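Local atomic coordinates of Blr6230 protein (Bradyrhizobium diazoefficiens USDA 110, PDB entry 5NGG), a protein that probably hydrolyses beta-lactam antibiotics with zinc at its active site, as a metallo-beta-lactamase of subclass B3. Residues Phe41-Tyr49 with Trp184-Lys192; Val50-Tyr58 with Met69-Ile80. All coordinates share one frame; numbering follows the deposited sequence. Where two conformers were deposited one is given.

Contact 1: Phe41-Tyr49 with Trp184-Lys192; sequences FQLIDNIYY and WEMTVKDGK
Asp45, at the tip of the hairpin 41-49, makes the one direct hydrogen bond to strand 182-190: Lys189 N gives its proton to Asp45 OD2 at 2.8 Å and nearly straight, 172° at the hydrogen. The donor meets the anti side of the carboxylate, 35° out of its plane. CG of Asp45 stands anti to the backbone N (chi1 -165°), which carries OD2 out over the strand, where it also lies 3.6 Å from Lys189 CB. The lysine's own ammonium group runs elsewhere, to Lys192 O and, in a salt bridge, to Asp194.

Two waters add indirect links. One donates to Lys189 O and accepts a weak bond from Asp45 N. The other donates to both Asn46 OD1 and Thr187 O, each at 2.8 Å. The amide nitrogen of Asn46 is used separately, on Lys61 O of strand 58-62.

Apolar packing centres on Val188, whose two methyls serve different partners. CG2 touches Ile44 CD1 at 3.9 Å, with Ile44 CG1 and CG2 close behind. CG1 meets Ile47 CD1 at 3.8 Å, the two side chains crossing at about a right angle. In the conformer given, one of two, Met186 SD lies 4.1 Å from Ile47 CD1.

Within the hairpin, Ile47 O takes Leu43 N and, weakly, Ile44 N, so two residues stand opposite one in a classic beta bulge, and a type II' turn runs from Ile44 to Ile47. Gln42 NE2 donates to Asp45 O, tying the strand to the turn. Strands 41-44 and 47-49 belong to the seven-stranded sheet and 182-190 to the five-stranded one, so the hairpin tip joins the two sheets of the alpha-beta/beta-alpha sandwich characteristic of the metallo-beta-lactamase fold.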
ATOM      1  N   PHE A  41       6.538 -12.819   8.915  1.00  7.69           N
ATOM      2  CA  PHE A  41       5.634 -13.681   9.673  1.00  8.04           C
ATOM      3  C   PHE A  41       4.330 -13.896   8.937  1.00  7.92           C
ATOM      4  O   PHE A  41       3.903 -13.114   8.083  1.00  7.90           O
ATOM      5  CB  PHE A  41       5.349 -13.117  11.076  1.00  8.33           C
ATOM      6  CG  PHE A  41       4.585 -11.807  11.095  1.00  8.36           C
ATOM      7  CD1 PHE A  41       5.233 -10.583  10.902  1.00  8.26           C
ATOM      8  CD2 PHE A  41       3.207 -11.806  11.294  1.00  9.13           C
ATOM      9  CE1 PHE A  41       4.525  -9.390  10.923  1.00  8.64           C
ATOM     10  CE2 PHE A  41       2.501 -10.604  11.325  1.00  8.96           C
ATOM     11  CZ  PHE A  41       3.161  -9.392  11.126  1.00  9.18           C
ATOM     12  N   GLN A  42       3.669 -14.993   9.274  1.00  8.63           N
ATOM     13  CA  GLN A  42       2.295 -15.288   8.836  1.00  8.22           C
ATOM     14  C   GLN A  42       1.345 -14.397   9.639  1.00  8.50           C
ATOM     15  O   GLN A  42       1.268 -14.517  10.867  1.00  9.63           O
ATOM     16  CB  GLN A  42       1.972 -16.776   9.064  1.00  9.62           C
ATOM     17  CG  GLN A  42       0.596 -17.161   8.531  1.00 10.98           C
ATOM     18  CD  GLN A  42       0.235 -18.599   8.828  1.00 14.41           C
ATOM     19  OE1 GLN A  42       0.894 -19.270   9.623  1.00 18.46           O
ATOM     20  NE2 GLN A  42      -0.823 -19.074   8.209  1.00 17.12           N
ATOM     21  N   LEU A  43       0.631 -13.508   8.961  1.00  7.79           N
ATOM     22  CA  LEU A  43      -0.212 -12.510   9.595  1.00  7.93           C
ATOM     23  C   LEU A  43      -1.625 -13.064   9.852  1.00  7.74           C
ATOM     24  O   LEU A  43      -2.105 -13.050  10.996  1.00  9.26           O
ATOM     25  CB  LEU A  43      -0.157 -11.230   8.746  1.00  7.97           C
ATOM     26  CG  LEU A  43      -0.801  -9.999   9.338  1.00  8.00           C
ATOM     27  CD1 LEU A  43      -0.179  -8.726   8.722  1.00  9.04           C
ATOM     28  CD2 LEU A  43      -2.317  -9.987   9.121  1.00  8.87           C
ATOM     29  N   ILE A  44      -2.309 -13.522   8.803  1.00  8.16           N
ATOM     30  CA  ILE A  44      -3.598 -14.221   8.952  1.00  8.61           C
ATOM     31  C   ILE A  44      -3.777 -15.116   7.734  1.00  8.65           C
ATOM     32  O   ILE A  44      -3.561 -14.699   6.613  1.00  8.90           O
ATOM     33  CB  ILE A  44      -4.791 -13.251   9.130  1.00  9.49           C
ATOM     34  CG1 ILE A  44      -6.060 -14.038   9.491  1.00 10.50           C
ATOM     35  CG2 ILE A  44      -4.996 -12.333   7.909  1.00  9.48           C
ATOM     36  CD1 ILE A  44      -7.185 -13.163  10.034  1.00 12.04           C
ATOM     37  N   ASP A  45      -4.104 -16.377   7.983  1.00  9.74           N
ATOM     38  CA  ASP A  45      -4.395 -17.355   6.932  1.00  9.72           C
ATOM     39  C   ASP A  45      -3.249 -17.317   5.896  1.00  9.44           C
ATOM     40  O   ASP A  45      -2.097 -17.585   6.263  1.00 10.73           O
ATOM     41  CB  ASP A  45      -5.793 -17.109   6.366  1.00 10.60           C
ATOM     42  CG  ASP A  45      -6.338 -18.267   5.545  1.00 13.01           C
ATOM     43  OD1 ASP A  45      -5.687 -19.341   5.435  1.00 15.65           O
ATOM     44  OD2 ASP A  45      -7.457 -18.086   4.994  1.00 14.85           O
ATOM     45  N   ASN A  46      -3.544 -17.013   4.630  1.00  8.82           N
ATOM     46  CA  ASN A  46      -2.559 -17.056   3.558  1.00  8.62           C
ATOM     47  C   ASN A  46      -1.879 -15.718   3.264  1.00  7.81           C
ATOM     48  O   ASN A  46      -1.265 -15.576   2.221  1.00  8.80           O
ATOM     49  CB  ASN A  46      -3.168 -17.665   2.292  1.00  9.64           C
ATOM     50  CG  ASN A  46      -4.350 -16.914   1.730  1.00 10.57           C
ATOM     51  OD1 ASN A  46      -5.133 -16.297   2.465  1.00 12.42           O
ATOM     52  ND2 ASN A  46      -4.536 -17.039   0.421  1.00 12.59           N
ATOM     53  N   ILE A  47      -1.953 -14.772   4.199  1.00  7.09           N
ATOM     54  CA  ILE A  47      -1.318 -13.454   4.100  1.00  6.62           C
ATOM     55  C   ILE A  47      -0.093 -13.428   5.020  1.00  6.49           C
ATOM     56  O   ILE A  47      -0.223 -13.646   6.234  1.00  7.25           O
ATOM     57  CB  ILE A  47      -2.268 -12.302   4.463  1.00  7.34           C
ATOM     58  CG1 ILE A  47      -3.507 -12.284   3.570  1.00  7.99           C
ATOM     59  CG2 ILE A  47      -1.516 -10.973   4.389  1.00  7.53           C
ATOM     60  CD1 ILE A  47      -4.571 -11.312   3.999  1.00  9.00           C
ATOM     61  N   TYR A  48       1.059 -13.109   4.425  1.00  6.17           N
ATOM     62  CA  TYR A  48       2.345 -13.116   5.124  1.00  6.61           C
ATOM     63  C   TYR A  48       2.983 -11.726   4.991  1.00  6.78           C
ATOM     64  O   TYR A  48       2.999 -11.147   3.898  1.00  7.89           O
ATOM     65  CB  TYR A  48       3.312 -14.157   4.529  1.00  7.36           C
ATOM     66  CG  TYR A  48       2.808 -15.581   4.629  1.00  8.31           C
ATOM     67  CD1 TYR A  48       1.804 -16.053   3.789  1.00  8.82           C
ATOM     68  CD2 TYR A  48       3.306 -16.452   5.605  1.00  9.64           C
ATOM     69  CE1 TYR A  48       1.308 -17.343   3.908  1.00 10.06           C
ATOM     70  CE2 TYR A  48       2.823 -17.751   5.719  1.00 11.20           C
ATOM     71  CZ  TYR A  48       1.833 -18.189   4.872  1.00 11.91           C
ATOM     72  OH  TYR A  48       1.334 -19.475   4.995  1.00 14.98           O
ATOM     73  N   TYR A  49       3.522 -11.209   6.095  1.00  6.52           N
ATOM     74  CA  TYR A  49       4.235  -9.923   6.099  1.00  6.53           C
ATOM     75  C   TYR A  49       5.695 -10.167   5.765  1.00  6.37           C
ATOM     76  O   TYR A  49       6.337 -10.984   6.422  1.00  6.76           O
ATOM     77  CB  TYR A  49       4.114  -9.273   7.489  1.00  7.17           C
ATOM     78  CG  TYR A  49       4.647  -7.864   7.546  1.00  6.64           C
ATOM     79  CD1 TYR A  49       6.010  -7.605   7.730  1.00  6.73           C
ATOM     80  CD2 TYR A  49       3.803  -6.781   7.412  1.00  6.89           C
ATOM     81  CE1 TYR A  49       6.518  -6.307   7.762  1.00  7.19           C
ATOM     82  CE2 TYR A  49       4.308  -5.472   7.456  1.00  7.69           C
ATOM     83  CZ  TYR A  49       5.655  -5.230   7.614  1.00  6.76           C
ATOM     84  OH  TYR A  49       6.061  -3.918   7.631  1.00  7.69           O
ATOM     85  N   TRP A 184      -7.365  -3.048  -1.816  1.00  7.28           N
ATOM     86  CA  TRP A 184      -7.684  -4.395  -2.289  1.00  7.66           C
ATOM     87  C   TRP A 184      -8.366  -5.218  -1.191  1.00  7.95           C
ATOM     88  O   TRP A 184      -7.834  -5.338  -0.092  1.00  8.31           O
ATOM     89  CB  TRP A 184      -6.387  -5.091  -2.696  1.00  8.01           C
ATOM     90  CG  TRP A 184      -5.716  -4.523  -3.903  1.00  8.14           C
ATOM     91  CD1 TRP A 184      -4.686  -3.624  -3.948  1.00  8.58           C
ATOM     92  CD2 TRP A 184      -6.055  -4.807  -5.253  1.00  8.80           C
ATOM     93  NE1 TRP A 184      -4.353  -3.357  -5.237  1.00  9.09           N
ATOM     94  CE2 TRP A 184      -5.170  -4.076  -6.069  1.00  8.51           C
ATOM     95  CE3 TRP A 184      -7.006  -5.635  -5.863  1.00  9.36           C
ATOM     96  CZ2 TRP A 184      -5.197  -4.169  -7.465  1.00  9.84           C
ATOM     97  CZ3 TRP A 184      -7.045  -5.702  -7.219  1.00 10.56           C
ATOM     98  CH2 TRP A 184      -6.134  -4.993  -8.017  1.00 10.37           C
ATOM     99  N   GLU A 185      -9.533  -5.774  -1.510  1.00  8.59           N
ATOM    100  CA  GLU A 185     -10.304  -6.562  -0.551  1.00  9.02           C
ATOM    101  C   GLU A 185     -10.188  -8.055  -0.852  1.00  8.80           C
ATOM    102  O   GLU A 185     -10.250  -8.482  -2.004  1.00 10.00           O
ATOM    103  CB  GLU A 185     -11.762  -6.138  -0.619  1.00  9.73           C
ATOM    104  CG  GLU A 185     -12.673  -6.856   0.352  1.00 13.71           C
ATOM    105  CD  GLU A 185     -14.120  -6.400   0.270  1.00 17.19           C
ATOM    106  OE1 GLU A 185     -14.475  -5.569  -0.617  1.00 24.69           O
ATOM    107  OE2 GLU A 185     -14.914  -6.919   1.099  1.00 20.48           O
ATOM    108  N   MET A 186     -10.041  -8.856   0.197  1.00  8.59           N
ATOM    109  CA  MET A 186     -10.068 -10.321   0.036  0.70 10.19           C
ATOM    110  C   MET A 186     -10.568 -10.981   1.295  1.00  9.37           C
ATOM    111  O   MET A 186     -10.526 -10.408   2.373  1.00 11.45           O
ATOM    112  CB  MET A 186      -8.723 -10.918  -0.365  0.70 10.58           C
ATOM    113  CG  MET A 186      -7.629 -10.788   0.674  0.70 10.57           C
ATOM    114  SD  MET A 186      -6.111 -11.666   0.220  0.70 10.95           S
ATOM    115  CE  MET A 186      -6.582 -13.349   0.606  0.70 11.23           C
ATOM    116  N   THR A 187     -11.077 -12.195   1.121  1.00 10.00           N
ATOM    117  CA  THR A 187     -11.579 -12.978   2.227  1.00  9.48           C
ATOM    118  C   THR A 187     -10.503 -13.975   2.683  1.00 10.20           C
ATOM    119  O   THR A 187      -9.830 -14.631   1.862  1.00 11.13           O
ATOM    120  CB  THR A 187     -12.805 -13.782   1.778  1.00 11.59           C
ATOM    121  OG1 THR A 187     -13.746 -12.870   1.222  1.00 13.24           O
ATOM    122  CG2 THR A 187     -13.442 -14.564   2.918  1.00 11.88           C
ATOM    123  N   VAL A 188     -10.399 -14.111   4.004  1.00  9.95           N
ATOM    124  CA  VAL A 188      -9.555 -15.136   4.642  1.00 10.19           C
ATOM    125  C   VAL A 188     -10.404 -15.928   5.618  1.00 10.50           C
ATOM    126  O   VAL A 188     -11.537 -15.528   5.937  1.00 11.42           O
ATOM    127  CB  VAL A 188      -8.314 -14.529   5.378  1.00 10.39           C
ATOM    128  CG1 VAL A 188      -7.408 -13.814   4.383  1.00 10.69           C
ATOM    129  CG2 VAL A 188      -8.730 -13.604   6.513  1.00 10.61           C
ATOM    130  N   LYS A 189      -9.839 -17.019   6.121  1.00 11.30           N
ATOM    131  CA  LYS A 189     -10.449 -17.787   7.187  1.00 11.89           C
ATOM    132  C   LYS A 189      -9.787 -17.458   8.510  1.00 13.05           C
ATOM    133  O   LYS A 189      -8.555 -17.343   8.607  1.00 15.71           O
ATOM    134  CB  LYS A 189     -10.272 -19.280   6.955  1.00 14.75           C
ATOM    135  CG  LYS A 189     -10.800 -19.794   5.640  1.00 18.08           C
ATOM    136  CD  LYS A 189     -12.252 -19.469   5.378  1.00 19.14           C
ATOM    137  CE  LYS A 189     -13.175 -19.994   6.449  1.00 21.45           C
ATOM    138  NZ  LYS A 189     -14.602 -19.947   6.021  1.00 22.58           N
ATOM    139  N   ASP A 190     -10.622 -17.377   9.533  1.00 13.77           N
ATOM    140  CA  ASP A 190     -10.199 -17.397  10.911  1.00 14.79           C
ATOM    141  C   ASP A 190     -10.980 -18.544  11.547  1.00 17.22           C
ATOM    142  O   ASP A 190     -12.198 -18.442  11.781  1.00 17.77           O
ATOM    143  CB  ASP A 190     -10.547 -16.076  11.565  1.00 16.33           C
ATOM    144  CG  ASP A 190     -10.193 -16.051  13.010  1.00 17.12           C
ATOM    145  OD1 ASP A 190      -9.011 -16.285  13.325  1.00 17.84           O
ATOM    146  OD2 ASP A 190     -11.095 -15.813  13.829  1.00 19.40           O
ATOM    147  N   GLY A 191     -10.307 -19.666  11.774  1.00 20.30           N
ATOM    148  CA  GLY A 191     -10.994 -20.912  12.098  1.00 22.41           C
ATOM    149  C   GLY A 191     -11.949 -21.270  10.961  1.00 22.34           C
ATOM    150  O   GLY A 191     -11.540 -21.334   9.792  1.00 23.40           O
ATOM    151  N   LYS A 192     -13.224 -21.463  11.294  1.00 21.76           N
ATOM    152  CA  LYS A 192     -14.261 -21.805  10.307  1.00 21.61           C
ATOM    153  C   LYS A 192     -14.872 -20.593   9.604  1.00 18.00           C
ATOM    154  O   LYS A 192     -15.596 -20.765   8.620  1.00 19.71           O
ATOM    155  CB  LYS A 192     -15.385 -22.600  10.971  1.00 31.44           C
ATOM    156  CG  LYS A 192     -14.958 -23.913  11.577  1.00 24.29           C
TER
HETATM  157  O   HOH W   1      -6.242 -17.491   9.945  1.00 27.17           O
HETATM  158  O   HOH W   2      -7.757 -16.500   1.451  1.00 16.32           O

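Contact 2: Val50-Tyr58 with Met69-Ile80; sequences VGTDGIAVY and MDTAMPQSTGMI
Val57 packs against the backbone of 69-72 and can be followed outward from CB, which lies 4.1 Å from Met69 O. With chi1 at 179°, CG1 swings away from the Val57 nitrogen and onto Asp70 O at 3.3 Å, a buried carbonyl without a hydrogen-bond partner in the model; it also approaches Met69 O and Ile80 CG2. The second methyl, CG2, meets Thr71 O at 3.4 Å and Ile80 CD1 at 4.0 Å.

Further along, Ile55 rests CG2 on Ala72 CB and sets CD1 against Met73 CG, while Thr52 CG2 meets Met79 SD at 3.7 Å. Thr52 OG1 accepts from two backbone nitrogens, forming an ST turn with Gly54 N and an ST motif with Ile55 N, and has Trp34 O as an outside partner. Two waters donate to Ala56 O, one bridging to Thr71 O, the other to Asp70 OD2, which is also hydrogen-bonded to Thr100 OG1, while OD1 takes Asn99 ND2.

At the sheet end, Tyr58 and Met69 form an antiparallel hydrogen-bonded pair: Tyr58 N to Met69 O is 3.1 Å, Met69 N to Tyr58 O 2.8 Å. The loop between strands 47-49 and 58-62 thus lies on the exit of strand 65-69 and the first turn of helix 77-86, with helix 104-107 against Ile55 and Met73 and helix 110-117 against Thr71.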
ATOM      1  N   VAL A  50       6.226  -9.469   4.749  1.00  5.89           N
ATOM      2  CA  VAL A  50       7.626  -9.583   4.304  1.00  6.50           C
ATOM      3  C   VAL A  50       8.281  -8.208   4.124  1.00  6.26           C
ATOM      4  O   VAL A  50       9.313  -8.081   3.451  1.00  7.28           O
ATOM      5  CB  VAL A  50       7.776 -10.441   3.021  1.00  6.74           C
ATOM      6  CG1 VAL A  50       7.342 -11.876   3.273  1.00  7.81           C
ATOM      7  CG2 VAL A  50       6.986  -9.849   1.866  1.00  6.90           C
ATOM      8  N   GLY A  51       7.691  -7.169   4.727  1.00  6.44           N
ATOM      9  CA  GLY A  51       8.205  -5.801   4.572  1.00  6.78           C
ATOM     10  C   GLY A  51       9.318  -5.459   5.551  1.00  6.91           C
ATOM     11  O   GLY A  51       9.988  -6.318   6.144  1.00  7.95           O
ATOM     12  N   THR A  52       9.534  -4.158   5.691  1.00  8.02           N
ATOM     13  CA  THR A  52      10.558  -3.602   6.558  1.00  8.94           C
ATOM     14  C   THR A  52       9.877  -3.105   7.833  1.00  8.71           C
ATOM     15  O   THR A  52       8.668  -3.248   8.021  1.00  9.83           O
ATOM     16  CB  THR A  52      11.325  -2.469   5.850  1.00  8.54           C
ATOM     17  OG1 THR A  52      10.447  -1.360   5.725  1.00  8.55           O
ATOM     18  CG2 THR A  52      11.836  -2.897   4.472  1.00 11.28           C
ATOM     19  N   ASP A  53      10.670  -2.490   8.718  1.00  9.71           N
ATOM     20  CA  ASP A  53      10.081  -1.876   9.891  1.00 10.96           C
ATOM     21  C   ASP A  53       9.150  -0.684   9.603  1.00 10.51           C
ATOM     22  O   ASP A  53       8.331  -0.337  10.445  1.00 12.57           O
ATOM     23  CB  ASP A  53      11.218  -1.502  10.869  1.00 14.55           C
ATOM     24  CG  ASP A  53      10.728  -1.049  12.203  1.00 17.86           C
ATOM     25  OD1 ASP A  53       9.737  -1.624  12.713  1.00 22.64           O
ATOM     26  OD2 ASP A  53      11.370  -0.128  12.750  1.00 24.16           O
ATOM     27  N   GLY A  54       9.285  -0.081   8.419  1.00  8.59           N
ATOM     28  CA  GLY A  54       8.520   1.107   8.081  1.00  8.87           C
ATOM     29  C   GLY A  54       7.712   1.046   6.815  1.00  7.10           C
ATOM     30  O   GLY A  54       6.944   1.979   6.592  1.00  7.58           O
ATOM     31  N   ILE A  55       7.859  -0.014   5.999  1.00  6.57           N
ATOM     32  CA  ILE A  55       7.111  -0.169   4.746  1.00  6.26           C
ATOM     33  C   ILE A  55       6.571  -1.602   4.733  1.00  5.45           C
ATOM     34  O   ILE A  55       7.332  -2.560   4.878  1.00  6.38           O
ATOM     35  CB  ILE A  55       7.984   0.072   3.498  1.00  6.33           C
ATOM     36  CG1 ILE A  55       8.437   1.537   3.434  1.00  7.21           C
ATOM     37  CG2 ILE A  55       7.200  -0.312   2.236  1.00  6.97           C
ATOM     38  CD1 ILE A  55       9.523   1.804   2.433  1.00  7.21           C
ATOM     39  N   ALA A  56       5.264  -1.739   4.569  1.00  6.04           N
ATOM     40  CA  ALA A  56       4.603  -3.055   4.595  1.00  5.79           C
ATOM     41  C   ALA A  56       4.549  -3.644   3.193  1.00  5.87           C
ATOM     42  O   ALA A  56       4.113  -2.983   2.245  1.00  7.09           O
ATOM     43  CB  ALA A  56       3.196  -2.888   5.149  1.00  7.07           C
ATOM     44  N   VAL A  57       4.948  -4.907   3.094  1.00  5.64           N
ATOM     45  CA  VAL A  57       4.926  -5.697   1.853  1.00  5.85           C
ATOM     46  C   VAL A  57       4.341  -7.037   2.260  1.00  5.86           C
ATOM     47  O   VAL A  57       4.646  -7.512   3.362  1.00  6.03           O
ATOM     48  CB  VAL A  57       6.356  -5.863   1.262  1.00  6.29           C
ATOM     49  CG1 VAL A  57       6.306  -6.715  -0.012  1.00  6.38           C
ATOM     50  CG2 VAL A  57       6.975  -4.497   0.990  1.00  6.97           C
ATOM     51  N   TYR A  58       3.552  -7.654   1.380  1.00  5.91           N
ATOM     52  CA  TYR A  58       2.908  -8.913   1.723  1.00  6.12           C
ATOM     53  C   TYR A  58       3.053  -9.918   0.591  1.00  6.22           C
ATOM     54  O   TYR A  58       3.085  -9.574  -0.581  1.00  6.99           O
ATOM     55  CB  TYR A  58       1.416  -8.731   2.015  1.00  6.36           C
ATOM     56  CG  TYR A  58       1.099  -7.594   2.943  1.00  6.20           C
ATOM     57  CD1 TYR A  58       0.984  -6.296   2.461  1.00  6.41           C
ATOM     58  CD2 TYR A  58       0.901  -7.794   4.308  1.00  6.41           C
ATOM     59  CE1 TYR A  58       0.708  -5.228   3.304  1.00  6.60           C
ATOM     60  CE2 TYR A  58       0.597  -6.736   5.154  1.00  6.17           C
ATOM     61  CZ  TYR A  58       0.505  -5.458   4.643  1.00  6.41           C
ATOM     62  OH  TYR A  58       0.211  -4.415   5.500  1.00  6.85           O
ATOM     63  N   MET A  69       2.095  -8.222  -2.874  1.00  6.41           N
ATOM     64  CA  MET A  69       1.413  -6.935  -2.638  1.00  6.16           C
ATOM     65  C   MET A  69       2.474  -5.906  -2.292  1.00  6.10           C
ATOM     66  O   MET A  69       3.014  -5.914  -1.185  1.00  6.60           O
ATOM     67  CB  MET A  69       0.398  -7.062  -1.508  1.00  7.17           C
ATOM     68  CG  MET A  69      -0.373  -5.778  -1.230  1.00  8.85           C
ATOM     69  SD  MET A  69      -1.497  -5.222  -2.532  0.90  8.94           S
ATOM     70  CE  MET A  69      -2.733  -6.509  -2.463  0.90  8.55           C
ATOM     71  N   ASP A  70       2.775  -5.053  -3.275  1.00  6.17           N
ATOM     72  CA  ASP A  70       3.737  -3.948  -3.189  1.00  5.93           C
ATOM     73  C   ASP A  70       5.187  -4.439  -3.089  1.00  6.21           C
ATOM     74  O   ASP A  70       5.481  -5.632  -3.038  1.00  6.50           O
ATOM     75  CB  ASP A  70       3.361  -2.945  -2.075  1.00  7.39           C
ATOM     76  CG  ASP A  70       2.119  -2.147  -2.400  0.90  8.39           C
ATOM     77  OD1 ASP A  70       1.876  -1.801  -3.583  0.90  8.44           O
ATOM     78  OD2 ASP A  70       1.389  -1.820  -1.425  0.90  9.67           O
ATOM     79  N   THR A  71       6.088  -3.454  -3.159  1.00  6.37           N
ATOM     80  CA  THR A  71       7.495  -3.654  -2.803  1.00  6.83           C
ATOM     81  C   THR A  71       7.900  -2.490  -1.869  1.00  6.40           C
ATOM     82  O   THR A  71       7.039  -1.925  -1.195  1.00  7.23           O
ATOM     83  CB  THR A  71       8.390  -3.772  -4.059  1.00  7.25           C
ATOM     84  OG1 THR A  71       8.242  -2.602  -4.882  1.00  8.23           O
ATOM     85  CG2 THR A  71       8.077  -5.035  -4.836  1.00  8.22           C
ATOM     86  N   ALA A  72       9.189  -2.170  -1.765  1.00  6.78           N
ATOM     87  CA  ALA A  72       9.641  -1.126  -0.851  1.00  6.97           C
ATOM     88  C   ALA A  72      10.506  -0.134  -1.624  1.00  6.76           C
ATOM     89  O   ALA A  72      10.364  -0.019  -2.846  1.00  8.30           O
ATOM     90  CB  ALA A  72      10.330  -1.747   0.369  1.00  7.72           C
ATOM     91  N   MET A  73      11.411   0.573  -0.953  1.00  7.55           N
ATOM     92  CA  MET A  73      12.268   1.520  -1.643  1.00  7.71           C
ATOM     93  C   MET A  73      13.114   0.805  -2.687  1.00  8.61           C
ATOM     94  O   MET A  73      13.397  -0.387  -2.530  1.00  9.39           O
ATOM     95  CB  MET A  73      13.183   2.255  -0.667  1.00  9.45           C
ATOM     96  CG  MET A  73      12.477   3.227   0.266  1.00 10.37           C
ATOM     97  SD  MET A  73      11.875   4.711  -0.565  1.00 11.89           S
ATOM     98  CE  MET A  73      13.402   5.620  -0.775  1.00 13.45           C
ATOM     99  N   PRO A  74      13.574   1.516  -3.724  1.00 10.37           N
ATOM    100  CA  PRO A  74      14.400   0.881  -4.741  1.00 12.15           C
ATOM    101  C   PRO A  74      15.619   0.129  -4.178  1.00 14.02           C
ATOM    102  O   PRO A  74      15.988  -0.923  -4.700  1.00 18.87           O
ATOM    103  CB  PRO A  74      14.785   2.046  -5.673  1.00 13.92           C
ATOM    104  CG  PRO A  74      13.626   2.969  -5.554  1.00 13.72           C
ATOM    105  CD  PRO A  74      13.179   2.883  -4.127  1.00 11.64           C
ATOM    106  N   GLN A  75      16.226   0.659  -3.115  1.00 12.40           N
ATOM    107  CA  GLN A  75      17.427   0.062  -2.519  0.50 13.21           C
ATOM    108  C   GLN A  75      17.142  -1.187  -1.676  1.00 13.37           C
ATOM    109  O   GLN A  75      18.068  -1.889  -1.274  1.00 16.52           O
ATOM    110  CB  GLN A  75      18.188   1.108  -1.680  0.50 13.62           C
ATOM    111  CG  GLN A  75      17.374   1.818  -0.603  0.50 13.76           C
ATOM    112  CD  GLN A  75      16.810   3.154  -1.051  0.50 14.10           C
ATOM    113  OE1 GLN A  75      16.169   3.260  -2.097  0.50 13.59           O
ATOM    114  NE2 GLN A  75      17.031   4.181  -0.245  0.50 14.53           N
ATOM    115  N   SER A  76      15.862  -1.465  -1.407  1.00 11.71           N
ATOM    116  CA  SER A  76      15.481  -2.524  -0.470  1.00 11.40           C
ATOM    117  C   SER A  76      14.995  -3.827  -1.103  1.00 10.65           C
ATOM    118  O   SER A  76      14.540  -4.728  -0.402  1.00 11.21           O
ATOM    119  CB  SER A  76      14.408  -2.005   0.491  1.00 12.24           C
ATOM    120  OG  SER A  76      14.928  -0.958   1.271  1.00 13.45           O
ATOM    121  N   THR A  77      15.080  -3.934  -2.416  1.00 10.28           N
ATOM    122  CA  THR A  77      14.506  -5.099  -3.102  1.00 10.54           C
ATOM    123  C   THR A  77      15.151  -6.400  -2.653  1.00 11.77           C
ATOM    124  O   THR A  77      14.446  -7.402  -2.476  1.00 12.24           O
ATOM    125  CB  THR A  77      14.573  -4.914  -4.621  1.00 11.88           C
ATOM    126  OG1 THR A  77      13.933  -3.679  -4.939  1.00 12.03           O
ATOM    127  CG2 THR A  77      13.852  -6.017  -5.379  1.00 13.94           C
ATOM    128  N   GLY A  78      16.469  -6.393  -2.454  1.00 12.17           N
ATOM    129  CA  GLY A  78      17.150  -7.571  -1.965  1.00 12.92           C
ATOM    130  C   GLY A  78      16.663  -8.040  -0.612  1.00 14.07           C
ATOM    131  O   GLY A  78      16.528  -9.225  -0.387  1.00 14.58           O
ATOM    132  N   MET A  79      16.423  -7.099   0.295  1.00 12.46           N
ATOM    133  CA  MET A  79      15.859  -7.386   1.603  1.00 14.25           C
ATOM    134  C   MET A  79      14.481  -8.055   1.493  1.00 12.73           C
ATOM    135  O   MET A  79      14.188  -9.015   2.183  1.00 13.31           O
ATOM    136  CB  MET A  79      15.761  -6.130   2.465  1.00 15.12           C
ATOM    137  CG  MET A  79      15.062  -6.373   3.781  1.00 15.38           C
ATOM    138  SD  MET A  79      14.971  -4.908   4.811  0.80 18.73           S
ATOM    139  CE  MET A  79      16.634  -4.880   5.458  0.80 18.75           C
ATOM    140  N   ILE A  80      13.610  -7.507   0.657  1.00 11.35           N
ATOM    141  CA  ILE A  80      12.296  -8.098   0.465  1.00 11.36           C
ATOM    142  C   ILE A  80      12.426  -9.527  -0.062  1.00 11.02           C
ATOM    143  O   ILE A  80      11.761 -10.434   0.439  1.00 11.31           O
ATOM    144  CB  ILE A  80      11.425  -7.227  -0.473  1.00 11.72           C
ATOM    145  CG1 ILE A  80      11.236  -5.786   0.053  1.00 11.79           C
ATOM    146  CG2 ILE A  80      10.075  -7.883  -0.711  1.00 12.86           C
ATOM    147  CD1 ILE A  80      10.783  -5.632   1.491  1.00 13.17           C
TER
HETATM  148  O   HOH W   3       4.792  -1.214   0.232  1.00  6.78           O
HETATM  149  O   HOH W   4       1.367  -2.947   0.993  1.00 14.63           O

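How the contacts relate
Contact 2 is nested inside the chain loop that contact 1 closes, and their centres lie about 19 Å apart. They touch in two ways: Trp184 CD1 packs 3.8 Å from Met69 CE, side chain to side chain, and Tyr49 OH lies 3.5 Å from the backbone atom Ala56 CA. Contact 2 borders the active site: the side chain of Ile55 is about 6 Å from a bound zinc and about 4 Å from that of the zinc ligand His242, whose ND1 bonds Gly54 O. Contact 1 lies farther from zinc; its Met186 side chain is about 13 Å from a bound zinc and about 9 Å from that of His172, a ligand of a separate zinc.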